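Local coordinates for protein fructokinase (Vibrio cholerae serotype O1, PDB 5EYN) that phosphorylates fructose with ATP as phosphate donor, as a bacterial fructokinase of the PfkB family, and binds a calcium ion at its active site, at residues Q123-S128 against Q149-S154; C142-A147 against E177-E182; F171-R176 against A188-A193. All blocks are in the same frame, centred on the assembly; numbering follows the deposited sequence.

Followed from the N terminus, the chain first runs through 123-128, in the loop between strands 113-115 and 138-142. Contact 1 closes that excursion when 149-154 leads into helix 151-165. Before this happens, 142-147 leaves the end of strand 138-142, and its partner 177-182 comes only after strand 168-172, so contacts 1 and 2 cross. Contact 3 starts inside the span of contact 2, at 171-176, and ends beyond it on helix 186-194; these cross too, while contacts 1 and 3 stand in series. Contact 1 ties the loop before strand 138-142 to helix 151-165, contact 2 joins the loops after adjacent strands 138-142 and 168-172, and contact 3 sets the end of strand 168-172 against helix 186-194.

Contact 1. Residues Q123-S128 against Q149-S154; sequences QFLQLS and QPSRSS
Ser-151 and Ser-154 bring the two polar links to 123-128. The backbone N of Ser-151 donates to O of Gln-123 over 3.0 Å, with an N-H...O angle of 144°. Farther along, OG of Ser-154 lies 2.7 Å from O of Leu-125. The same hydroxyl also has O of Pro-150 at 3.1 Å, so its single proton has two carbonyls to choose between. With chi1 of -64° that OG stands beside its own backbone N, on the side where the Leu-125 carbonyl arrives. The hydroxyl of Ser-151 turns elsewhere, to O of Ala-145.

In the fold this is the N-terminal part of helix 151-165 meeting the loop ahead of strand 138-142, and a cis peptide bond before Pro-150 leads the chain into the helix. Gln-149 closes back over it, its OE1 taking N and OG of Ser-153 from opposite faces of the amide.

The apolar contacts flank these bonds. CD of Pro-150 reaches CD2 of the Phe-124 ring at 3.8 Å, and its CG sits 3.7 Å from CA of Phe-124. CD2 of Leu-125 lies against CB of Ser-154 at 3.8 Å, while CD2 of Leu-127 touches CA of the same serine. The ring of Phe-124 also stacks with His-96, and Leu-125 reaches on to Thr-155 of the helix.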
loop_
_atom_site.group_PDB
_atom_site.type_symbol
_atom_site.label_atom_id
_atom_site.label_comp_id
_atom_site.label_asym_id
_atom_site.label_seq_id
_atom_site.Cartn_x
_atom_site.Cartn_y
_atom_site.Cartn_z
ATOM N N GLN A 123 8.153 -8.677 -8.215
ATOM C CA GLN A 123 7.586 -9.516 -9.263
ATOM C C GLN A 123 8.224 -9.278 -10.630
ATOM O O GLN A 123 8.004 -10.047 -11.573
ATOM C CB GLN A 123 6.066 -9.317 -9.340
ATOM C CG GLN A 123 5.350 -9.749 -8.076
ATOM C CD GLN A 123 5.525 -11.221 -7.810
ATOM O OE1 GLN A 123 4.928 -12.041 -8.483
ATOM N NE2 GLN A 123 6.351 -11.570 -6.826
ATOM N N PHE A 124 9.055 -8.246 -10.711
ATOM C CA PHE A 124 9.719 -7.876 -11.953
ATOM C C PHE A 124 11.210 -8.194 -11.972
ATOM O O PHE A 124 11.949 -7.690 -12.811
ATOM C CB PHE A 124 9.425 -6.409 -12.259
ATOM C CG PHE A 124 7.973 -6.174 -12.507
ATOM C CD1 PHE A 124 7.114 -5.863 -11.471
ATOM C CD2 PHE A 124 7.446 -6.342 -13.777
ATOM C CE1 PHE A 124 5.775 -5.693 -11.698
ATOM C CE2 PHE A 124 6.111 -6.174 -14.008
ATOM C CZ PHE A 124 5.269 -5.839 -12.974
ATOM N N LEU A 125 11.629 -9.070 -11.068
ATOM C CA LEU A 125 12.978 -9.625 -11.095
ATOM C C LEU A 125 13.323 -10.117 -12.502
ATOM O O LEU A 125 12.583 -10.908 -13.089
ATOM C CB LEU A 125 13.099 -10.776 -10.097
ATOM C CG LEU A 125 14.502 -11.344 -9.931
ATOM C CD1 LEU A 125 15.316 -10.460 -9.016
ATOM C CD2 LEU A 125 14.455 -12.756 -9.388
ATOM N N GLN A 126 14.461 -9.666 -13.017
ATOM C CA GLN A 126 14.943 -10.051 -14.343
ATOM C C GLN A 126 16.128 -11.006 -14.251
ATOM O O GLN A 126 16.789 -11.111 -13.215
ATOM C CB GLN A 126 15.380 -8.816 -15.128
ATOM C CG GLN A 126 14.271 -7.805 -15.342
ATOM C CD GLN A 126 14.735 -6.571 -16.087
ATOM O OE1 GLN A 126 15.890 -6.477 -16.499
ATOM N NE2 GLN A 126 13.837 -5.614 -16.252
ATOM N N LEU A 127 16.431 -11.673 -15.356
ATOM C CA LEU A 127 17.568 -12.581 -15.388
ATOM C C LEU A 127 18.862 -11.860 -15.040
ATOM O O LEU A 127 19.731 -12.416 -14.367
ATOM C CB LEU A 127 17.691 -13.246 -16.748
ATOM C CG LEU A 127 16.593 -14.250 -17.070
ATOM C CD1 LEU A 127 16.708 -14.671 -18.527
ATOM C CD2 LEU A 127 16.691 -15.451 -16.139
ATOM N N SER A 128 18.990 -10.611 -15.465
ATOM C CA SER A 128 20.223 -9.872 -15.215
ATOM C C SER A 128 20.368 -9.427 -13.761
ATOM O O SER A 128 21.423 -8.927 -13.382
ATOM C CB SER A 128 20.310 -8.657 -16.140
ATOM O OG SER A 128 19.228 -7.771 -15.921
ATOM N N GLN A 149 5.205 -13.591 -13.647
ATOM C CA GLN A 149 6.349 -13.273 -14.474
ATOM C C GLN A 149 6.646 -11.791 -14.431
ATOM O O GLN A 149 5.734 -10.991 -14.268
ATOM C CB GLN A 149 6.059 -13.660 -15.923
ATOM C CG GLN A 149 5.744 -15.121 -16.125
ATOM C CD GLN A 149 6.942 -16.024 -15.869
ATOM O OE1 GLN A 149 8.044 -15.564 -15.544
ATOM N NE2 GLN A 149 6.716 -17.316 -15.958
ATOM N N PRO A 150 7.914 -11.400 -14.644
ATOM C CA PRO A 150 9.055 -12.256 -14.968
ATOM C C PRO A 150 9.734 -12.908 -13.768
ATOM O O PRO A 150 10.648 -13.716 -13.937
ATOM C CB PRO A 150 10.029 -11.285 -15.643
ATOM C CG PRO A 150 9.747 -9.969 -14.965
ATOM C CD PRO A 150 8.248 -9.969 -14.777
ATOM N N SER A 151 9.344 -12.553 -12.549
ATOM C CA SER A 151 10.054 -13.099 -11.398
ATOM C C SER A 151 10.038 -14.615 -11.377
ATOM O O SER A 151 11.028 -15.240 -11.019
ATOM C CB SER A 151 9.486 -12.542 -10.100
ATOM O OG SER A 151 10.148 -13.121 -8.987
ATOM N N ARG A 152 8.935 -15.224 -11.776
ATOM C CA ARG A 152 8.826 -16.675 -11.722
ATOM C C ARG A 152 9.926 -17.330 -12.561
ATOM O O ARG A 152 10.715 -18.111 -12.059
ATOM C CB ARG A 152 7.433 -17.124 -12.185
ATOM C CG ARG A 152 7.277 -18.650 -12.231
ATOM C CD ARG A 152 5.989 -19.105 -12.886
ATOM N NE ARG A 152 4.785 -18.537 -12.286
ATOM C CZ ARG A 152 3.560 -18.744 -12.738
ATOM N NH1 ARG A 152 3.379 -19.491 -13.825
ATOM N NH2 ARG A 152 2.507 -18.219 -12.159
ATOM N N SER A 153 9.999 -16.973 -13.834
ATOM C CA SER A 153 11.026 -17.542 -14.690
ATOM C C SER A 153 12.428 -17.119 -14.260
ATOM O O SER A 153 13.365 -17.913 -14.350
ATOM C CB SER A 153 10.768 -17.228 -16.168
ATOM O OG SER A 153 10.681 -15.847 -16.442
ATOM N N SER A 154 12.595 -15.890 -13.783
ATOM C CA SER A 154 13.917 -15.457 -13.331
ATOM C C SER A 154 14.387 -16.268 -12.126
ATOM O O SER A 154 15.552 -16.622 -12.020
ATOM C CB SER A 154 13.926 -13.970 -12.970
ATOM O OG SER A 154 13.666 -13.173 -14.105
#

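Contact 2. Residues C142-A147 against E177-E182; sequences CSIALA and EEVWSE
The indole of Trp-180 lies flat against the backbone of Ala-147: CA of the alanine stands over the middle of one face, 3.5 Å from the centroid of the six-membered ring and 8° off its normal, a CH-pi contact. Over the same face lies C of Leu-146, and O of Leu-146 comes to 3.3 Å from CH2 of Trp-180. At the edge, in the ring plane, a water accepts from NE1 of Trp-180 at 2.9 Å and donates to OG of Ser-143 at 2.6 Å. With CG beside its own backbone N (chi1 -64°), the tryptophan carries its ring back across to 142-147.

Next to the indole, Val-179 divides its two branches. CG1 meets CB of Ala-147 at 3.8 Å, and CG2 meets CD1 of Ile-144 at 3.9 Å, the valine and isoleucine side chains crossing at about a right angle. Ile-144 touches the bound fructose, so where the loops after parallel strands 138-142 and 168-172 meet, this apolar patch backs the sugar pocket. A second water donates to O of Ala-147 at 2.7 Å and accepts from N of Glu-182.

No direct hydrogen bond joins the two segments; two waters bridge them. The first takes the indole N-H, and Ser-143 OG is itself bonded to O of Pro-173, so both have partners in an interface otherwise held by apolar packing.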
loop_
_atom_site.group_PDB
_atom_site.type_symbol
_atom_site.label_atom_id
_atom_site.label_comp_id
_atom_site.label_asym_id
_atom_site.label_seq_id
_atom_site.Cartn_x
_atom_site.Cartn_y
_atom_site.Cartn_z
ATOM N N CYS A 142 11.080 -18.399 -1.623
ATOM C CA CYS A 142 9.684 -18.609 -1.227
ATOM C C CYS A 142 8.778 -18.463 -2.437
ATOM O O CYS A 142 9.192 -17.951 -3.478
ATOM C CB CYS A 142 9.251 -17.624 -0.140
ATOM S SG CYS A 142 10.199 -17.742 1.399
ATOM N N SER A 143 7.539 -18.899 -2.309
ATOM C CA SER A 143 6.689 -18.969 -3.484
ATOM C C SER A 143 6.253 -17.640 -4.057
ATOM O O SER A 143 5.873 -17.606 -5.222
ATOM C CB SER A 143 5.472 -19.848 -3.251
ATOM O OG SER A 143 4.576 -19.218 -2.380
ATOM N N ILE A 144 6.267 -16.549 -3.309
ATOM C CA ILE A 144 5.875 -15.287 -3.893
ATOM C C ILE A 144 6.787 -14.972 -5.084
ATOM O O ILE A 144 6.350 -14.366 -6.065
ATOM C CB ILE A 144 5.842 -14.160 -2.847
ATOM C CG1 ILE A 144 4.504 -14.202 -2.123
ATOM C CG2 ILE A 144 6.053 -12.781 -3.490
ATOM C CD1 ILE A 144 4.350 -13.140 -1.058
ATOM N N ALA A 145 8.039 -15.398 -5.029
ATOM C CA ALA A 145 8.956 -15.144 -6.130
ATOM C C ALA A 145 8.526 -15.860 -7.404
ATOM O O ALA A 145 8.936 -15.475 -8.491
ATOM C CB ALA A 145 10.363 -15.569 -5.740
ATOM N N LEU A 146 7.701 -16.885 -7.247
ATOM C CA LEU A 146 7.192 -17.674 -8.354
ATOM C C LEU A 146 5.801 -17.246 -8.773
ATOM O O LEU A 146 5.222 -17.848 -9.656
ATOM C CB LEU A 146 7.119 -19.134 -7.934
ATOM C CG LEU A 146 8.393 -19.691 -7.296
ATOM C CD1 LEU A 146 8.195 -21.144 -6.907
ATOM C CD2 LEU A 146 9.593 -19.534 -8.233
ATOM N N ALA A 147 5.229 -16.223 -8.144
ATOM C CA ALA A 147 3.815 -15.950 -8.366
ATOM C C ALA A 147 3.493 -15.432 -9.760
ATOM O O ALA A 147 2.480 -15.828 -10.325
ATOM C CB ALA A 147 3.261 -14.999 -7.293
ATOM N N GLU A 177 -1.646 -16.957 -1.580
ATOM C CA GLU A 177 -2.334 -17.184 -2.852
ATOM C C GLU A 177 -2.727 -15.896 -3.542
ATOM O O GLU A 177 -2.693 -15.829 -4.766
ATOM C CB GLU A 177 -3.593 -18.036 -2.639
ATOM C CG GLU A 177 -4.309 -18.445 -3.916
ATOM C CD GLU A 177 -5.525 -19.292 -3.617
ATOM O OE1 GLU A 177 -6.478 -18.770 -3.000
ATOM O OE2 GLU A 177 -5.514 -20.485 -3.972
ATOM N N GLU A 178 -3.115 -14.871 -2.783
ATOM C CA GLU A 178 -3.676 -13.686 -3.428
ATOM C C GLU A 178 -2.663 -12.934 -4.285
ATOM O O GLU A 178 -3.039 -12.120 -5.124
ATOM C CB GLU A 178 -4.300 -12.727 -2.423
ATOM C CG GLU A 178 -3.277 -11.853 -1.692
ATOM C CD GLU A 178 -3.901 -10.542 -1.208
ATOM O OE1 GLU A 178 -4.369 -9.694 -2.027
ATOM O OE2 GLU A 178 -3.949 -10.365 -0.002
ATOM N N VAL A 179 -1.383 -13.206 -4.085
ATOM C CA VAL A 179 -0.343 -12.544 -4.866
ATOM C C VAL A 179 -0.304 -13.057 -6.322
ATOM O O VAL A 179 0.213 -12.381 -7.215
ATOM C CB VAL A 179 1.025 -12.752 -4.150
ATOM C CG1 VAL A 179 2.193 -12.190 -4.940
ATOM C CG2 VAL A 179 0.971 -12.130 -2.778
ATOM N N TRP A 180 -0.832 -14.253 -6.556
ATOM C CA TRP A 180 -0.821 -14.889 -7.872
ATOM C C TRP A 180 -1.918 -14.308 -8.742
ATOM O O TRP A 180 -3.088 -14.354 -8.388
ATOM C CB TRP A 180 -1.042 -16.401 -7.718
ATOM C CG TRP A 180 0.060 -17.060 -6.980
ATOM C CD1 TRP A 180 0.402 -16.872 -5.672
ATOM C CD2 TRP A 180 1.014 -17.975 -7.509
ATOM N NE1 TRP A 180 1.507 -17.621 -5.361
ATOM C CE2 TRP A 180 1.909 -18.303 -6.470
ATOM C CE3 TRP A 180 1.204 -18.551 -8.765
ATOM C CZ2 TRP A 180 2.965 -19.185 -6.644
ATOM C CZ3 TRP A 180 2.259 -19.438 -8.934
ATOM C CH2 TRP A 180 3.128 -19.735 -7.884
ATOM N N SER A 181 -1.557 -13.763 -9.898
ATOM C CA SER A 181 -2.580 -13.305 -10.822
ATOM C C SER A 181 -3.355 -14.491 -11.404
ATOM O O SER A 181 -4.524 -14.335 -11.764
ATOM C CB SER A 181 -1.980 -12.395 -11.895
ATOM O OG SER A 181 -1.172 -13.083 -12.816
ATOM N N GLU A 182 -2.715 -15.665 -11.447
ATOM C CA GLU A 182 -3.314 -16.908 -11.914
ATOM C C GLU A 182 -3.206 -17.927 -10.789
ATOM O O GLU A 182 -2.299 -18.752 -10.788
ATOM C CB GLU A 182 -2.561 -17.428 -13.137
ATOM C CG GLU A 182 -2.398 -16.421 -14.275
ATOM C CD GLU A 182 -3.684 -16.139 -15.025
ATOM O OE1 GLU A 182 -4.654 -16.921 -14.910
ATOM O OE2 GLU A 182 -3.722 -15.119 -15.748
HETATM O O HOH W 1 2.716 -17.372 -2.708
HETATM O O HOH W 2 0.129 -16.014 -11.688
#

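Contact 3. Residues F171-R176 against A188-A193; sequences FDPNLR and ATVMRA. With CA (calcium ion), chain C; FRU (beta-D-fructofuranose), chain B; BEF (beryllium trifluoride ion), chain D.
Strand 168-172 and helix 186-194 are the first two elements of a beta-alpha-beta unit that continues into strand 199-203, and here the end of the strand packs against the helix. Val-190 fits among three side chains of 171-176. Its CG1 lies in the plane of the Phe-171 ring at the edge, 3.8 Å from CE2, and also reaches CB of Pro-173; CG2 turns the other way to CD2 of Leu-175 at 4.0 Å. CB of Ala-193 stands over one face of the phenyl, 3.7 Å from its centroid, in a CH-pi contact offset toward the rim. Phe-171 reaches the helix because its CG is anti to the backbone N (chi1 -178°).

While Pro-173 and Leu-175 face the helix, Asn-174 and Arg-176 point into the active site. OD1 of Asn-174 binds the calcium ion at 2.3 Å. Four waters also bind the metal, and two of them donate to the carboxylate of Asp-172, which thus acts from the second shell. Arg-176 spans sugar and phosphate mimic: its NE donates to O2 of fructose at 3.0 Å in a nearly straight bond (172°), while NH2 serves both O5 of fructose and F3 of beryllium trifluoride, the latter at 3.1 Å. NH1 donates to O of Leu-175 at 2.9 Å from above the carbonyl plane; together with the bonds to sugar and fluoride, this one holds the guanidinium in its rotation. Asp-266, another fructose ligand, bonds to ND2 of Asn-174.

A helix packed by small apolar residues on a parallel strand, with ligand-binding side chains on the loop just past the strand's C-terminal end, is usual in alpha/beta folds, the ribokinase-like fold of the PfkB family among them.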
loop_
_atom_site.group_PDB
_atom_site.type_symbol
_atom_site.label_atom_id
_atom_site.label_comp_id
_atom_site.label_asym_id
_atom_site.label_seq_id
_atom_site.Cartn_x
_atom_site.Cartn_y
_atom_site.Cartn_z
ATOM N N PHE A 171 13.859 -24.138 -0.168
ATOM C CA PHE A 171 12.574 -23.614 -0.593
ATOM C C PHE A 171 11.572 -23.727 0.544
ATOM O O PHE A 171 11.452 -24.780 1.177
ATOM C CB PHE A 171 12.098 -24.397 -1.829
ATOM C CG PHE A 171 10.793 -23.916 -2.417
ATOM C CD1 PHE A 171 10.621 -22.599 -2.778
ATOM C CD2 PHE A 171 9.746 -24.796 -2.627
ATOM C CE1 PHE A 171 9.436 -22.160 -3.309
ATOM C CE2 PHE A 171 8.570 -24.366 -3.181
ATOM C CZ PHE A 171 8.410 -23.043 -3.503
ATOM N N ASP A 172 10.890 -22.622 0.821
ATOM C CA ASP A 172 9.802 -22.581 1.794
ATOM C C ASP A 172 8.617 -22.013 1.033
ATOM O O ASP A 172 8.590 -20.828 0.745
ATOM C CB ASP A 172 10.180 -21.668 2.966
ATOM C CG ASP A 172 9.064 -21.450 3.956
ATOM O OD1 ASP A 172 7.943 -21.930 3.736
ATOM O OD2 ASP A 172 9.336 -20.754 4.950
ATOM N N PRO A 173 7.668 -22.873 0.651
ATOM C CA PRO A 173 6.555 -22.352 -0.149
ATOM C C PRO A 173 5.967 -21.054 0.430
ATOM O O PRO A 173 5.794 -20.096 -0.312
ATOM C CB PRO A 173 5.581 -23.526 -0.172
ATOM C CG PRO A 173 6.504 -24.734 -0.204
ATOM C CD PRO A 173 7.672 -24.349 0.697
ATOM N N ASN A 174 5.680 -20.999 1.718
ATOM C CA ASN A 174 5.248 -19.746 2.314
ATOM C C ASN A 174 4.107 -19.154 1.487
ATOM O O ASN A 174 4.172 -18.038 0.968
ATOM C CB ASN A 174 6.419 -18.764 2.395
ATOM C CG ASN A 174 6.606 -18.199 3.756
ATOM O OD1 ASN A 174 5.704 -18.249 4.601
ATOM N ND2 ASN A 174 7.804 -17.702 4.007
ATOM N N LEU A 175 3.049 -19.931 1.373
ATOM C CA LEU A 175 2.008 -19.628 0.417
ATOM C C LEU A 175 1.230 -18.382 0.738
ATOM O O LEU A 175 0.784 -18.192 1.866
ATOM C CB LEU A 175 1.039 -20.793 0.305
ATOM C CG LEU A 175 1.661 -22.123 -0.100
ATOM C CD1 LEU A 175 0.574 -23.201 -0.147
ATOM C CD2 LEU A 175 2.412 -22.016 -1.429
ATOM N N ARG A 176 1.063 -17.540 -0.274
ATOM C CA ARG A 176 0.250 -16.340 -0.206
ATOM C C ARG A 176 -0.521 -16.257 -1.523
ATOM O O ARG A 176 -0.097 -15.597 -2.480
ATOM C CB ARG A 176 1.130 -15.101 -0.006
ATOM C CG ARG A 176 2.111 -15.183 1.173
ATOM C CD ARG A 176 1.440 -15.080 2.533
ATOM N NE ARG A 176 2.482 -14.986 3.540
ATOM C CZ ARG A 176 3.057 -16.017 4.139
ATOM N NH1 ARG A 176 2.657 -17.254 3.931
ATOM N NH2 ARG A 176 4.039 -15.799 4.997
ATOM N N ALA A 188 1.000 -26.297 -9.182
ATOM C CA ALA A 188 1.982 -26.890 -10.076
ATOM C C ALA A 188 3.308 -26.142 -10.050
ATOM O O ALA A 188 4.377 -26.739 -10.133
ATOM C CB ALA A 188 1.442 -26.930 -11.484
ATOM N N THR A 189 3.248 -24.823 -9.991
ATOM C CA THR A 189 4.472 -24.024 -10.017
ATOM C C THR A 189 5.284 -24.246 -8.737
ATOM O O THR A 189 6.497 -24.449 -8.768
ATOM C CB THR A 189 4.144 -22.538 -10.180
ATOM O OG1 THR A 189 3.420 -22.329 -11.396
ATOM C CG2 THR A 189 5.392 -21.703 -10.212
ATOM N N VAL A 190 4.602 -24.251 -7.604
ATOM C CA VAL A 190 5.264 -24.500 -6.332
ATOM C C VAL A 190 5.851 -25.910 -6.311
ATOM O O VAL A 190 6.994 -26.096 -5.883
ATOM C CB VAL A 190 4.278 -24.278 -5.167
ATOM C CG1 VAL A 190 4.832 -24.838 -3.869
ATOM C CG2 VAL A 190 3.952 -22.791 -5.041
ATOM N N MET A 191 5.114 -26.905 -6.803
ATOM C CA MET A 191 5.651 -28.256 -6.757
ATOM C C MET A 191 6.840 -28.431 -7.695
ATOM O O MET A 191 7.717 -29.246 -7.422
ATOM C CB MET A 191 4.562 -29.291 -7.026
ATOM C CG MET A 191 3.521 -29.330 -5.914
ATOM S SD MET A 191 4.193 -29.485 -4.244
ATOM C CE MET A 191 4.741 -31.180 -4.270
ATOM N N ARG A 192 6.894 -27.665 -8.783
ATOM C CA ARG A 192 8.079 -27.663 -9.635
ATOM C C ARG A 192 9.305 -27.218 -8.840
ATOM O O ARG A 192 10.374 -27.817 -8.962
ATOM C CB ARG A 192 7.862 -26.753 -10.848
ATOM C CG ARG A 192 9.030 -26.708 -11.826
ATOM C CD ARG A 192 8.779 -25.685 -12.932
ATOM N NE ARG A 192 10.014 -25.349 -13.617
ATOM C CZ ARG A 192 10.189 -24.298 -14.406
ATOM N NH1 ARG A 192 9.197 -23.460 -14.634
ATOM N NH2 ARG A 192 11.373 -24.100 -14.973
ATOM N N ALA A 193 9.161 -26.182 -8.017
ATOM C CA ALA A 193 10.261 -25.725 -7.182
ATOM C C ALA A 193 10.598 -26.747 -6.097
ATOM O O ALA A 193 11.766 -26.955 -5.784
ATOM C CB ALA A 193 9.931 -24.382 -6.562
HETATM CA CA CA C . 5.521 -19.383 6.614
HETATM C C1 FRU B . 5.255 -12.137 2.518
HETATM C C2 FRU B . 4.933 -12.093 4.006
HETATM C C3 FRU B . 5.316 -10.833 4.756
HETATM C C4 FRU B . 5.778 -11.308 6.094
HETATM C C5 FRU B . 6.286 -12.669 5.772
HETATM C C6 FRU B . 6.125 -13.672 6.888
HETATM O O1 FRU B . 6.631 -12.156 2.298
HETATM O O2 FRU B . 3.556 -12.287 4.117
HETATM O O3 FRU B . 4.212 -9.979 4.758
HETATM O O4 FRU B . 6.795 -10.541 6.643
HETATM O O5 FRU B . 5.623 -13.141 4.611
HETATM O O6 FRU B . 6.604 -14.941 6.516
HETATM BE BE BEF D . 5.599 -17.224 8.822
HETATM F F1 BEF D . 4.685 -16.255 9.598
HETATM F F2 BEF D . 7.056 -16.700 8.648
HETATM F F3 BEF D . 5.155 -17.363 7.380
HETATM O O HOH W 3 5.999 -21.622 5.566
HETATM O O HOH W 4 7.881 -19.375 6.810
HETATM O O HOH W 5 3.305 -19.676 5.662
HETATM O O HOH W 6 5.093 -20.291 8.823
#